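Local coordinates for hemolysin-related protein (Vibrio cholerae serotype O1, PDB 6MLT) that probably supports bacterial biofilm adhesion as a secreted extracellular matrix protein that binds metal ions and, through a lectin-type domain, probably carbohydrate, at residues Q195-A200 with A210-Y215; A152-D157 with E161-D166; F188-D193 with G202-N207; A227-D232 with I253-H258; S581-N584 with T588-T591. All blocks are in the same frame, centred on the assembly; numbering follows the deposited sequence.

Contact 1: residues Q195-A200 with A210-Y215. With NA (sodium ion), chain F.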
# COMPACT_ATOMS: atom_id res chain seq x y z
N GLN A 195 -2.19 -15.92 8.03
CA GLN A 195 -2.35 -16.45 6.69
C GLN A 195 -2.95 -15.39 5.78
O GLN A 195 -3.76 -14.57 6.21
CB GLN A 195 -3.24 -17.69 6.71
CG GLN A 195 -2.66 -18.85 7.51
CD GLN A 195 -1.41 -19.40 6.89
OE1 GLN A 195 -1.44 -19.93 5.78
NE2 GLN A 195 -0.29 -19.26 7.59
N ARG A 196 -2.54 -15.41 4.51
CA ARG A 196 -3.09 -14.48 3.55
C ARG A 196 -4.20 -15.16 2.76
O ARG A 196 -4.02 -16.27 2.24
CB ARG A 196 -1.99 -13.93 2.64
CG ARG A 196 -1.02 -13.06 3.44
CD ARG A 196 0.18 -12.68 2.65
NE ARG A 196 -0.16 -11.78 1.57
CZ ARG A 196 0.74 -11.12 0.85
NH1 ARG A 196 2.03 -11.28 1.09
NH2 ARG A 196 0.34 -10.31 -0.13
N GLU A 197 -5.36 -14.52 2.73
CA GLU A 197 -6.47 -14.96 1.90
C GLU A 197 -6.29 -14.44 0.48
O GLU A 197 -5.49 -13.55 0.22
CB GLU A 197 -7.80 -14.49 2.49
CG GLU A 197 -8.22 -15.19 3.80
CD GLU A 197 -7.28 -14.92 4.98
OE1 GLU A 197 -7.17 -13.74 5.40
OE2 GLU A 197 -6.66 -15.88 5.48
N VAL A 198 -7.05 -15.02 -0.45
CA VAL A 198 -6.98 -14.68 -1.86
C VAL A 198 -8.31 -14.06 -2.27
O VAL A 198 -9.37 -14.66 -2.08
CB VAL A 198 -6.68 -15.92 -2.73
CG1 VAL A 198 -6.67 -15.55 -4.20
CG2 VAL A 198 -5.35 -16.53 -2.34
N PHE A 199 -8.25 -12.85 -2.83
CA PHE A 199 -9.44 -12.15 -3.30
C PHE A 199 -9.40 -12.11 -4.82
O PHE A 199 -8.47 -11.56 -5.41
CB PHE A 199 -9.52 -10.74 -2.74
CG PHE A 199 -10.76 -10.01 -3.17
CD1 PHE A 199 -11.97 -10.28 -2.57
CD2 PHE A 199 -10.71 -9.09 -4.21
CE1 PHE A 199 -13.12 -9.62 -2.97
CE2 PHE A 199 -11.85 -8.42 -4.61
CZ PHE A 199 -13.06 -8.69 -4.00
N ALA A 200 -10.43 -12.67 -5.45
CA ALA A 200 -10.48 -12.76 -6.91
C ALA A 200 -11.93 -12.70 -7.36
O ALA A 200 -12.74 -13.54 -6.97
CB ALA A 200 -9.80 -14.05 -7.39
N ALA A 210 -10.78 -22.63 0.38
CA ALA A 210 -12.05 -22.63 1.08
C ALA A 210 -12.73 -21.27 0.96
O ALA A 210 -12.10 -20.22 1.12
CB ALA A 210 -11.85 -22.98 2.56
N TYR A 211 -14.03 -21.30 0.68
CA TYR A 211 -14.80 -20.09 0.48
C TYR A 211 -15.03 -19.38 1.81
O TYR A 211 -15.45 -20.00 2.79
CB TYR A 211 -16.13 -20.46 -0.17
CG TYR A 211 -17.17 -19.36 -0.27
CD1 TYR A 211 -18.09 -19.16 0.75
CD2 TYR A 211 -17.27 -18.58 -1.41
CE1 TYR A 211 -19.06 -18.18 0.66
CE2 TYR A 211 -18.23 -17.60 -1.51
CZ TYR A 211 -19.12 -17.40 -0.48
OH TYR A 211 -20.09 -16.44 -0.58
N LEU A 212 -14.76 -18.07 1.85
CA LEU A 212 -15.05 -17.27 3.04
C LEU A 212 -16.24 -16.35 2.83
O LEU A 212 -17.20 -16.41 3.60
CB LEU A 212 -13.82 -16.44 3.44
CG LEU A 212 -12.64 -17.24 4.01
CD1 LEU A 212 -11.45 -16.33 4.20
CD2 LEU A 212 -13.02 -17.91 5.32
N TRP A 213 -16.20 -15.48 1.83
CA TRP A 213 -17.34 -14.63 1.52
C TRP A 213 -17.20 -14.13 0.09
O TRP A 213 -16.16 -14.30 -0.56
CB TRP A 213 -17.47 -13.47 2.50
CG TRP A 213 -16.26 -12.60 2.70
CD1 TRP A 213 -15.41 -12.62 3.76
CD2 TRP A 213 -15.79 -11.55 1.83
NE1 TRP A 213 -14.44 -11.65 3.61
CE2 TRP A 213 -14.65 -10.98 2.44
CE3 TRP A 213 -16.23 -11.04 0.60
CZ2 TRP A 213 -13.94 -9.94 1.86
CZ3 TRP A 213 -15.51 -10.00 0.03
CH2 TRP A 213 -14.37 -9.46 0.66
N GLN A 214 -18.26 -13.49 -0.39
CA GLN A 214 -18.31 -13.05 -1.77
C GLN A 214 -19.12 -11.76 -1.85
O GLN A 214 -20.24 -11.70 -1.34
CB GLN A 214 -18.93 -14.13 -2.65
CG GLN A 214 -18.94 -13.82 -4.12
CD GLN A 214 -19.27 -15.05 -4.93
OE1 GLN A 214 -18.55 -16.05 -4.89
NE2 GLN A 214 -20.39 -15.00 -5.65
N TYR A 215 -18.54 -10.75 -2.49
CA TYR A 215 -19.26 -9.51 -2.75
C TYR A 215 -20.13 -9.70 -3.99
O TYR A 215 -19.62 -10.05 -5.06
CB TYR A 215 -18.28 -8.36 -2.96
CG TYR A 215 -18.95 -7.04 -3.24
CD1 TYR A 215 -19.81 -6.47 -2.31
CD2 TYR A 215 -18.74 -6.36 -4.43
CE1 TYR A 215 -20.44 -5.27 -2.55
CE2 TYR A 215 -19.37 -5.14 -4.68
CZ TYR A 215 -20.22 -4.61 -3.73
OH TYR A 215 -20.85 -3.42 -3.95
NA NA F . -5.66 -14.48 7.35

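Contact 2: residues A152-D157 with E161-D166. With NA (sodium ion), chain E.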
# COMPACT_ATOMS: atom_id res chain seq x y z
N ALA A 152 3.19 -14.00 -4.29
CA ALA A 152 3.28 -13.79 -2.85
C ALA A 152 3.46 -15.13 -2.15
O ALA A 152 3.04 -16.18 -2.67
CB ALA A 152 2.04 -13.09 -2.30
N ASP A 153 4.09 -15.09 -0.98
CA ASP A 153 4.10 -16.23 -0.07
C ASP A 153 2.87 -16.09 0.82
O ASP A 153 2.88 -15.33 1.79
CB ASP A 153 5.38 -16.28 0.75
CG ASP A 153 5.43 -17.48 1.71
OD1 ASP A 153 4.43 -18.23 1.83
OD2 ASP A 153 6.48 -17.67 2.36
N ILE A 154 1.80 -16.83 0.49
CA ILE A 154 0.51 -16.58 1.12
C ILE A 154 0.29 -17.41 2.37
O ILE A 154 -0.65 -17.12 3.13
CB ILE A 154 -0.65 -16.81 0.13
CG1 ILE A 154 -0.68 -18.28 -0.34
CG2 ILE A 154 -0.52 -15.85 -1.05
CD1 ILE A 154 -1.79 -18.59 -1.32
N ASN A 155 1.11 -18.43 2.61
CA ASN A 155 0.99 -19.26 3.81
C ASN A 155 2.23 -19.23 4.69
O ASN A 155 2.24 -19.88 5.73
CB ASN A 155 0.68 -20.72 3.43
CG ASN A 155 1.73 -21.34 2.52
OD1 ASN A 155 2.78 -20.75 2.24
ND2 ASN A 155 1.45 -22.55 2.06
N GLY A 156 3.27 -18.49 4.30
CA GLY A 156 4.43 -18.32 5.15
C GLY A 156 5.35 -19.51 5.24
O GLY A 156 6.11 -19.62 6.20
N ASP A 157 5.32 -20.42 4.27
CA ASP A 157 6.17 -21.60 4.32
C ASP A 157 7.48 -21.42 3.57
O ASP A 157 8.23 -22.39 3.41
CB ASP A 157 5.42 -22.82 3.77
CG ASP A 157 5.15 -22.73 2.27
OD1 ASP A 157 5.59 -21.76 1.63
OD2 ASP A 157 4.48 -23.64 1.75
N GLU A 161 3.81 -18.47 -3.96
CA GLU A 161 2.60 -18.83 -4.67
C GLU A 161 2.32 -17.85 -5.80
O GLU A 161 2.72 -16.68 -5.76
CB GLU A 161 1.40 -18.88 -3.71
CG GLU A 161 1.39 -20.13 -2.81
CD GLU A 161 2.47 -20.10 -1.73
OE1 GLU A 161 2.56 -19.09 -1.00
OE2 GLU A 161 3.23 -21.09 -1.61
N ILE A 162 1.63 -18.35 -6.82
CA ILE A 162 1.32 -17.62 -8.04
C ILE A 162 -0.20 -17.52 -8.12
O ILE A 162 -0.89 -18.55 -8.21
CB ILE A 162 1.91 -18.33 -9.27
CG1 ILE A 162 3.44 -18.38 -9.16
CG2 ILE A 162 1.49 -17.65 -10.56
CD1 ILE A 162 4.09 -19.36 -10.12
N LEU A 163 -0.72 -16.30 -8.07
CA LEU A 163 -2.16 -16.05 -8.12
C LEU A 163 -2.52 -15.68 -9.55
O LEU A 163 -2.23 -14.57 -10.00
CB LEU A 163 -2.56 -14.94 -7.15
CG LEU A 163 -1.86 -14.88 -5.79
CD1 LEU A 163 -2.40 -13.70 -4.99
CD2 LEU A 163 -2.04 -16.16 -5.02
N ALA A 164 -3.16 -16.60 -10.27
CA ALA A 164 -3.45 -16.43 -11.69
C ALA A 164 -4.96 -16.42 -11.92
O ALA A 164 -5.76 -16.55 -10.99
CB ALA A 164 -2.79 -17.53 -12.51
N ALA A 165 -5.34 -16.30 -13.19
CA ALA A 165 -6.74 -16.06 -13.53
C ALA A 165 -7.63 -17.26 -13.22
O ALA A 165 -8.83 -17.09 -12.99
CB ALA A 165 -6.87 -15.70 -15.01
N ASP A 166 -7.08 -18.47 -13.24
CA ASP A 166 -7.87 -19.69 -13.11
C ASP A 166 -7.55 -20.49 -11.86
O ASP A 166 -8.06 -21.61 -11.71
CB ASP A 166 -7.68 -20.57 -14.35
CG ASP A 166 -6.22 -21.03 -14.55
OD1 ASP A 166 -5.29 -20.53 -13.85
OD2 ASP A 166 -6.01 -21.90 -15.41
NA NA E . 4.13 -20.16 0.43
O HOH W 1 2.86 -23.61 -0.60

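Contact 3: residues F188-D193 with G202-N207. With NA (sodium ion), chain F.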
# COMPACT_ATOMS: atom_id res chain seq x y z
N PHE A 188 -3.99 -10.98 0.84
CA PHE A 188 -3.75 -10.19 2.04
C PHE A 188 -4.36 -10.92 3.22
O PHE A 188 -5.28 -11.73 3.05
CB PHE A 188 -4.34 -8.77 1.92
CG PHE A 188 -5.84 -8.72 1.92
CD1 PHE A 188 -6.56 -9.10 0.81
CD2 PHE A 188 -6.53 -8.27 3.04
CE1 PHE A 188 -7.95 -9.05 0.81
CE2 PHE A 188 -7.91 -8.21 3.05
CZ PHE A 188 -8.62 -8.60 1.93
N ASP A 189 -3.81 -10.66 4.40
CA ASP A 189 -4.33 -11.23 5.64
C ASP A 189 -5.57 -10.45 6.04
O ASP A 189 -5.48 -9.36 6.60
CB ASP A 189 -3.27 -11.19 6.74
CG ASP A 189 -3.68 -11.97 7.99
OD1 ASP A 189 -4.84 -12.43 8.07
OD2 ASP A 189 -2.84 -12.11 8.90
N SER A 190 -6.74 -11.01 5.75
CA SER A 190 -8.00 -10.32 5.97
C SER A 190 -8.45 -10.35 7.43
O SER A 190 -9.25 -9.51 7.84
CB SER A 190 -9.10 -10.95 5.11
OG SER A 190 -9.42 -12.24 5.61
N ASN A 191 -7.98 -11.33 8.21
CA ASN A 191 -8.53 -11.57 9.54
C ASN A 191 -7.46 -11.64 10.62
O ASN A 191 -7.76 -12.05 11.75
CB ASN A 191 -9.34 -12.86 9.54
CG ASN A 191 -8.56 -14.04 9.01
OD1 ASN A 191 -7.33 -14.02 8.98
ND2 ASN A 191 -9.27 -15.08 8.59
N GLY A 192 -6.21 -11.28 10.31
CA GLY A 192 -5.17 -11.21 11.32
C GLY A 192 -4.71 -12.53 11.90
O GLY A 192 -4.21 -12.55 13.03
N ASP A 193 -4.86 -13.64 11.18
CA ASP A 193 -4.39 -14.93 11.68
C ASP A 193 -3.03 -15.32 11.09
O ASP A 193 -2.58 -16.45 11.30
CB ASP A 193 -5.42 -16.02 11.40
CG ASP A 193 -5.54 -16.38 9.92
OD1 ASP A 193 -4.81 -15.81 9.08
OD2 ASP A 193 -6.37 -17.26 9.60
N GLY A 202 -14.47 -10.82 -6.68
CA GLY A 202 -15.48 -10.67 -5.66
C GLY A 202 -15.48 -11.72 -4.58
O GLY A 202 -16.15 -11.53 -3.55
N THR A 203 -14.76 -12.83 -4.76
CA THR A 203 -14.75 -13.92 -3.79
C THR A 203 -13.47 -13.88 -2.97
O THR A 203 -12.38 -13.78 -3.54
CB THR A 203 -14.88 -15.27 -4.48
OG1 THR A 203 -16.07 -15.30 -5.28
CG2 THR A 203 -14.94 -16.39 -3.46
N LEU A 204 -13.60 -13.99 -1.65
CA LEU A 204 -12.46 -14.16 -0.76
C LEU A 204 -12.34 -15.64 -0.39
O LEU A 204 -13.29 -16.23 0.14
CB LEU A 204 -12.59 -13.30 0.50
CG LEU A 204 -11.30 -13.22 1.32
CD1 LEU A 204 -10.26 -12.38 0.59
CD2 LEU A 204 -11.55 -12.67 2.72
N TYR A 205 -11.18 -16.22 -0.69
CA TYR A 205 -10.86 -17.60 -0.35
C TYR A 205 -9.76 -17.63 0.71
O TYR A 205 -8.85 -16.79 0.71
CB TYR A 205 -10.35 -18.39 -1.56
CG TYR A 205 -11.18 -18.31 -2.82
CD1 TYR A 205 -10.92 -17.34 -3.78
CD2 TYR A 205 -12.17 -19.25 -3.08
CE1 TYR A 205 -11.66 -17.29 -4.95
CE2 TYR A 205 -12.90 -19.20 -4.26
CZ TYR A 205 -12.65 -18.22 -5.18
OH TYR A 205 -13.38 -18.16 -6.34
N GLN A 206 -9.81 -18.63 1.58
CA GLN A 206 -8.61 -19.03 2.30
C GLN A 206 -7.59 -19.55 1.30
O GLN A 206 -7.91 -19.86 0.15
CB GLN A 206 -8.94 -20.09 3.36
CG GLN A 206 -9.79 -19.55 4.50
CD GLN A 206 -9.97 -20.56 5.62
OE1 GLN A 206 -10.39 -21.69 5.40
NE2 GLN A 206 -9.66 -20.14 6.84
N ASN A 207 -6.33 -19.63 1.74
CA ASN A 207 -5.29 -19.99 0.78
C ASN A 207 -5.30 -21.47 0.41
O ASN A 207 -4.53 -21.86 -0.47
CB ASN A 207 -3.91 -19.56 1.30
CG ASN A 207 -3.57 -20.13 2.66
OD1 ASN A 207 -4.04 -21.19 3.05
ND2 ASN A 207 -2.72 -19.41 3.39
NA NA F . -5.66 -14.48 7.35
O HOH W 2 -7.77 -17.51 7.36

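Contact 4: residues A227-D232 with I253-H258. With NA (sodium ion), chain G.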
# COMPACT_ATOMS: atom_id res chain seq x y z
N ALA A 227 -5.96 -1.21 1.59
CA ALA A 227 -5.47 -0.00 2.24
C ALA A 227 -6.24 0.17 3.54
O ALA A 227 -7.27 -0.47 3.77
CB ALA A 227 -5.64 1.23 1.36
N ASN A 228 -5.73 1.06 4.38
CA ASN A 228 -6.42 1.46 5.60
C ASN A 228 -7.13 2.78 5.33
O ASN A 228 -6.48 3.80 5.07
CB ASN A 228 -5.45 1.59 6.77
CG ASN A 228 -6.17 1.70 8.10
OD1 ASN A 228 -7.38 1.50 8.18
ND2 ASN A 228 -5.43 2.01 9.16
N LEU A 229 -8.46 2.75 5.38
CA LEU A 229 -9.27 3.91 5.04
C LEU A 229 -10.18 4.34 6.19
O LEU A 229 -11.15 5.07 5.95
CB LEU A 229 -10.10 3.61 3.79
CG LEU A 229 -9.28 3.31 2.54
CD1 LEU A 229 -10.18 2.74 1.45
CD2 LEU A 229 -8.56 4.55 2.04
N ASP A 230 -9.89 3.92 7.41
CA ASP A 230 -10.69 4.33 8.57
C ASP A 230 -9.78 4.36 9.79
O ASP A 230 -8.56 4.48 9.66
CB ASP A 230 -11.92 3.41 8.73
CG ASP A 230 -11.54 1.97 8.98
OD1 ASP A 230 -10.37 1.70 9.33
OD2 ASP A 230 -12.41 1.10 8.80
N GLY A 231 -10.36 4.24 10.98
CA GLY A 231 -9.64 4.44 12.22
C GLY A 231 -9.16 3.20 12.94
O GLY A 231 -8.66 3.32 14.07
N ASP A 232 -9.29 2.01 12.35
CA ASP A 232 -8.81 0.78 12.97
C ASP A 232 -7.63 0.23 12.19
O ASP A 232 -7.30 0.68 11.08
CB ASP A 232 -9.93 -0.26 13.06
CG ASP A 232 -10.49 -0.65 11.70
OD1 ASP A 232 -9.70 -0.99 10.79
OD2 ASP A 232 -11.73 -0.63 11.53
N ILE A 253 -17.67 1.52 -8.13
CA ILE A 253 -16.48 1.46 -7.29
C ILE A 253 -16.97 1.30 -5.86
O ILE A 253 -17.97 1.91 -5.47
CB ILE A 253 -15.59 2.71 -7.43
CG1 ILE A 253 -14.37 2.58 -6.53
CG2 ILE A 253 -16.38 3.97 -7.07
CD1 ILE A 253 -13.12 3.17 -7.10
N ALA A 254 -16.29 0.46 -5.09
CA ALA A 254 -16.77 0.17 -3.75
C ALA A 254 -15.59 -0.05 -2.82
O ALA A 254 -14.52 -0.48 -3.24
CB ALA A 254 -17.69 -1.05 -3.73
N VAL A 255 -15.81 0.28 -1.55
CA VAL A 255 -14.86 -0.03 -0.48
C VAL A 255 -15.53 -1.04 0.43
O VAL A 255 -16.62 -0.80 0.95
CB VAL A 255 -14.45 1.22 0.30
CG1 VAL A 255 -13.53 0.85 1.45
CG2 VAL A 255 -13.78 2.22 -0.63
N LEU A 256 -14.87 -2.18 0.61
CA LEU A 256 -15.37 -3.25 1.45
C LEU A 256 -14.52 -3.36 2.71
O LEU A 256 -13.32 -3.11 2.69
CB LEU A 256 -15.33 -4.59 0.70
CG LEU A 256 -15.94 -4.60 -0.70
CD1 LEU A 256 -15.75 -5.96 -1.33
CD2 LEU A 256 -17.40 -4.22 -0.64
N GLU A 257 -15.18 -3.73 3.80
CA GLU A 257 -14.49 -4.08 5.03
C GLU A 257 -13.89 -5.48 4.91
O GLU A 257 -14.17 -6.23 3.96
CB GLU A 257 -15.45 -4.02 6.22
CG GLU A 257 -16.23 -2.71 6.34
CD GLU A 257 -15.37 -1.53 6.77
OE1 GLU A 257 -14.19 -1.74 7.09
OE2 GLU A 257 -15.89 -0.39 6.79
N HIS A 258 -13.06 -5.85 5.88
CA HIS A 258 -12.34 -7.12 5.82
C HIS A 258 -13.29 -8.32 5.80
O HIS A 258 -12.89 -9.40 5.34
CB HIS A 258 -11.39 -7.24 7.01
CG HIS A 258 -12.08 -7.45 8.31
ND1 HIS A 258 -12.69 -6.43 9.01
CD2 HIS A 258 -12.28 -8.57 9.05
CE1 HIS A 258 -13.23 -6.91 10.11
NE2 HIS A 258 -13.00 -8.21 10.16
NA NA G . -9.09 -0.07 8.76

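Contact 5: residues S581-N584 with T588-T591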
# COMPACT_ATOMS: atom_id res chain seq x y z
N SER A 581 4.99 -4.10 -0.56
CA SER A 581 5.18 -5.00 0.57
C SER A 581 5.51 -6.43 0.16
O SER A 581 6.03 -7.18 1.00
CB SER A 581 3.94 -5.00 1.45
OG SER A 581 3.68 -3.68 1.88
N ASP A 582 5.23 -6.83 -1.08
CA ASP A 582 5.45 -8.20 -1.52
C ASP A 582 6.72 -8.36 -2.34
O ASP A 582 6.89 -9.40 -2.99
CB ASP A 582 4.24 -8.69 -2.33
CG ASP A 582 3.19 -9.35 -1.47
OD1 ASP A 582 3.58 -10.04 -0.50
OD2 ASP A 582 1.98 -9.17 -1.75
N ILE A 583 7.62 -7.38 -2.32
CA ILE A 583 8.84 -7.48 -3.10
C ILE A 583 9.94 -6.69 -2.41
O ILE A 583 9.70 -5.59 -1.89
CB ILE A 583 8.61 -7.01 -4.56
CG1 ILE A 583 9.79 -7.40 -5.45
CG2 ILE A 583 8.37 -5.50 -4.62
CD1 ILE A 583 9.86 -8.87 -5.76
N ASN A 584 11.13 -7.26 -2.37
CA ASN A 584 12.33 -6.56 -1.94
C ASN A 584 13.03 -5.96 -3.15
O ASN A 584 12.76 -6.31 -4.30
CB ASN A 584 13.26 -7.50 -1.19
CG ASN A 584 12.61 -8.10 0.06
OD1 ASN A 584 11.92 -7.42 0.81
ND2 ASN A 584 12.84 -9.39 0.29
N THR A 588 13.69 -10.52 -4.34
CA THR A 588 13.19 -11.60 -3.50
C THR A 588 11.85 -11.19 -2.89
O THR A 588 11.51 -10.01 -2.79
CB THR A 588 14.19 -11.96 -2.40
OG1 THR A 588 14.46 -10.82 -1.59
CG2 THR A 588 15.49 -12.47 -3.01
N ILE A 589 11.06 -12.19 -2.52
CA ILE A 589 9.72 -11.98 -1.98
C ILE A 589 9.75 -12.31 -0.49
O ILE A 589 10.21 -13.39 -0.12
CB ILE A 589 8.68 -12.85 -2.72
CG1 ILE A 589 8.50 -12.29 -4.15
CG2 ILE A 589 7.35 -12.88 -1.94
CD1 ILE A 589 7.31 -12.81 -4.90
N PRO A 590 9.27 -11.43 0.38
CA PRO A 590 9.32 -11.72 1.82
C PRO A 590 8.39 -12.87 2.20
O PRO A 590 7.33 -13.07 1.60
CB PRO A 590 8.87 -10.41 2.48
CG PRO A 590 8.88 -9.38 1.40
CD PRO A 590 8.66 -10.11 0.12
N THR A 591 8.80 -13.61 3.23
CA THR A 591 8.00 -14.73 3.71
C THR A 591 6.81 -14.26 4.54
O THR A 591 5.71 -14.80 4.40
CB THR A 591 8.87 -15.69 4.53
OG1 THR A 591 9.93 -16.20 3.71
CG2 THR A 591 8.05 -16.85 5.08
O HOH W 3 4.78 -12.52 0.28

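Contact 1: residues Q195-A200 with A210-Y215
Glu197 and Leu212 meet at the sodium-bound end of this contact, and Phe199 meets Trp213 farther along it. The two strands, 197-200 and 211-214, are not neighbours in their antiparallel sheet: strand 203-205 runs between them, and the CA atoms of Glu197 and Leu212 lie 9.0 Å apart. Side chains on one face therefore bridge over Leu204, which touches all four of them.

Both pairs are closely packed. Leu212 CD1 approaches Glu197 CG to 3.4 Å, the two side chains crossing at about a right angle. The first torsion of Glu197 (chi1 -71°) sets CG against the leucine, and the bend at chi2 (65°) turns the carboxylate back to the metal. In the aromatic pair, Phe199 CE1 lies 3.8 Å from Trp213 CH2, and the rings are inclined at 46°, neither stacked nor edge-to-face. Leu237 of strand 236-241 touches both rings.

Leu212 and Trp213 both face Leu204 in a classic beta bulge, which brings two consecutive side chains over one residue. Toward solvent the strand 211-214 is far more open: Tyr211 and Gln214 are exposed and make no contact with segment 195-200.

Glu197 holds the sodium ion with both oxygens, OE1 at 2.6 Å and OE2 at 2.5 Å, and Gln195 O supplies a third ligand. Because Asp189 and Asp193 share this monovalent ion, the metal and the polar partner Ser190 probably offset the buried charge only in part. Glu197 thus binds metal through its carboxylate while its stem packs as a hydrocarbon.

Contact 2: residues A152-D157 with E161-D166
Glu161 faces Asp153, Asn155 and Asp157 across a bound sodium ion, in a loop of the DxDxDG type within an FG-GAP-like repeat. Behind the metal the backbone closes as an antiparallel hydrogen-bonded pair: Ala152 N donates to Glu161 O at 3.1 Å, and Glu161 N to Ala152 O.

The side chains converge from different directions. Asp157 comes from the opposite direction to Glu161, across the ion, Asn155 crosses it at about a right angle, and Asp153 approaches at a slant. The Glu161 carboxylate is turned 62° from that of Asp153 and 66° from the Asn155 amide, so the flat groups meet at the metal without stacking. Bent at chi2 (72°), the glutamate brings both OE1 and OE2 to 2.4 Å from the sodium; Asn159 O completes the site.

Ile154 N, together with the two metal bonds, helps to fix the rotation of this carboxylate. It reaches Glu161 OE1 at 2.8 Å, nearly in line with the C-O bond, while Ile154 CG1 lies 3.7 Å from Glu161 CG. Asp153 OD1 binds the ion and also accepts from Gly156 N in an Asx motif. Outside the metal shell, one water donates to Glu161 OE2 at 2.7 Å and accepts from Asn155 ND2.

Contact 3: residues F188-D193 with G202-N207
A sodium-binding loop of the DxDxDG type, seen here as Asp189, Asn191 and Asp193, points Ser190 toward Leu204 on strand 203-205. The ring of Phe188, just before the loop, starts out away from the leucine and swings its CE1 back to it. The leucine uses both branches. Its CD2 meets Ser190 OG at 3.6 Å and lies nearly as close to the CB of that serine, while Leu204 CD1 comes within 4.1 Å of Phe188 CE1. The phenylalanine and leucine side chains cross at about a right angle. Leu204 has its CG opposite the backbone N (chi1 -168°), and the fork at CG spreads the two methyls over a loop residue and the last residue of strand 185-188.

Ser190 is polar as well as apolar in its contacts: its OG is hydrogen-bonded to Glu197 OE1, a metal ligand, so a second-shell hydroxyl both positions the carboxylate and rests against the leucine methyl.

Three oxygens of the loop grip the ion: Asp189 OD1 at 2.3 Å, with Asn191 OD1 and Asp193 OD1 each at 2.4 Å. The remaining ligands are Gln195 O and both carboxylate oxygens of Glu197. Asp189 OD1 also receives weak hydrogen bonds from the backbone N of Asn191, Gly192 and Asp193, which draw the loop round that oxygen.

A polar bridge runs beside the apolar one. One water donates to Asp193 OD2 at 2.7 Å and accepts from Asn191 ND2 and Gln206 NE2. A metal loop between the first two strands of a four-stranded antiparallel sheet, packed on the third, is consistent with a blade of an FG-GAP-type beta-propeller.

Contact 4: residues A227-D232 with I253-H258
The carboxylates of Asp230 and Glu257 are almost parallel, their planes 13° apart, yet nothing bonds them: Asp230 OD2 and Glu257 OE1 stand 3.8 Å from each other as like charges. Asp230 is fixed by the metal and by Asp232 N. It gives its other oxygen, OD1, to the sodium ion at 2.3 Å, and the same atom receives Asp232 N at 3.2 Å from above the carboxylate plane, 55° out of it, in an Asx turn. Glu257, bent at chi2 (-71°), brings OE1 back toward the loop, and its side chain packs beside Lys263. The sodium bound by Asp230 OD1 probably softens the repulsion.

This is the metal loop of a four-stranded antiparallel sheet consistent with a beta-propeller blade, leading from strand 224-227 to strand 236-241 and leaning on strand 252-256. Asn228 OD1 and Asp232 OD1 complete its share of the sodium shell, with Lys234 O and Glu236 as the other ligands.

The apolar half lies alongside. Leu229 CD1 reaches Val255 CG1 at 3.8 Å and Val255 CG2 at 4.2 Å, one methyl set against both branches of the valine, and Ile445 of strand 443-448 touches both residues.

Contact 5: residues S581-N584 with T588-T591
Asn584 N donates to Thr588 O at 2.8 Å and joins two irregular backbones that come closest at Ile583 and Ile589, whose CA atoms are 4.7 Å apart. Three residues separate the segments, so the chain doubles back within a very short span without forming a strand pair.

The side chains repeat the backbone link. Asn584 ND2 reaches Thr588 OG1 at 2.9 Å, almost straight at 177°, with the hydroxyl lying in the plane of the amide. Two bonds thus join the same pair of residues and hold the amide in its orientation. Thr588 OG1 is in turn hydrogen-bonded to Asn586 OD1, within the turn. On its other end the amide sets Asn584 OD1 3.7 Å from Pro590 CG. The same Pro590 CG lies 3.6 Å from Ser581 O, and Pro590 CD sits by the carbonyl of Asp582.

The isoleucines supply the apolar part. Ile583 CD1 touches Ile589 CG1 at 4.0 Å, the two chains meeting at a slant, and Ile583 and Ile589 both touch Ala103 of strand 101-103. Ile589 extends the patch to Leu151.

At the opposite end Asp582 is held by a salt bridge from its OD1 to Arg196, which ties the loop to the sheet of strand 197-200, next to its sodium site. A water within 2.9 Å of both Asp582 OD1 and Pro590 O lies between the segments. The whole forms a non-regular, hairpin-like turn packed on strands 101-103 and 150-152, the first strands of two successive four-stranded sheets that are probably beta-propeller blades.

From the N terminus, contact 2 comes first, closing the short metal loop between strands 150-152 and 161-164. Contacts 3 and 1 follow and cross, their segments interleaved along 188-215; they share one sodium ion and knit all four strands of a single sheet. Contact 4 closes a wider loop in the next sheet, between 227-232 and 253-258, and meets contact 1 through Tyr215 against Leu256. Contact 5 closes a tight turn far along the chain. It returns to the early sheets, where Thr591 packs on Asp153 of contact 2. Contacts 2 and 1 are joined directly by Arg196 N and Ile154 O, linking adjacent metal-binding sheets.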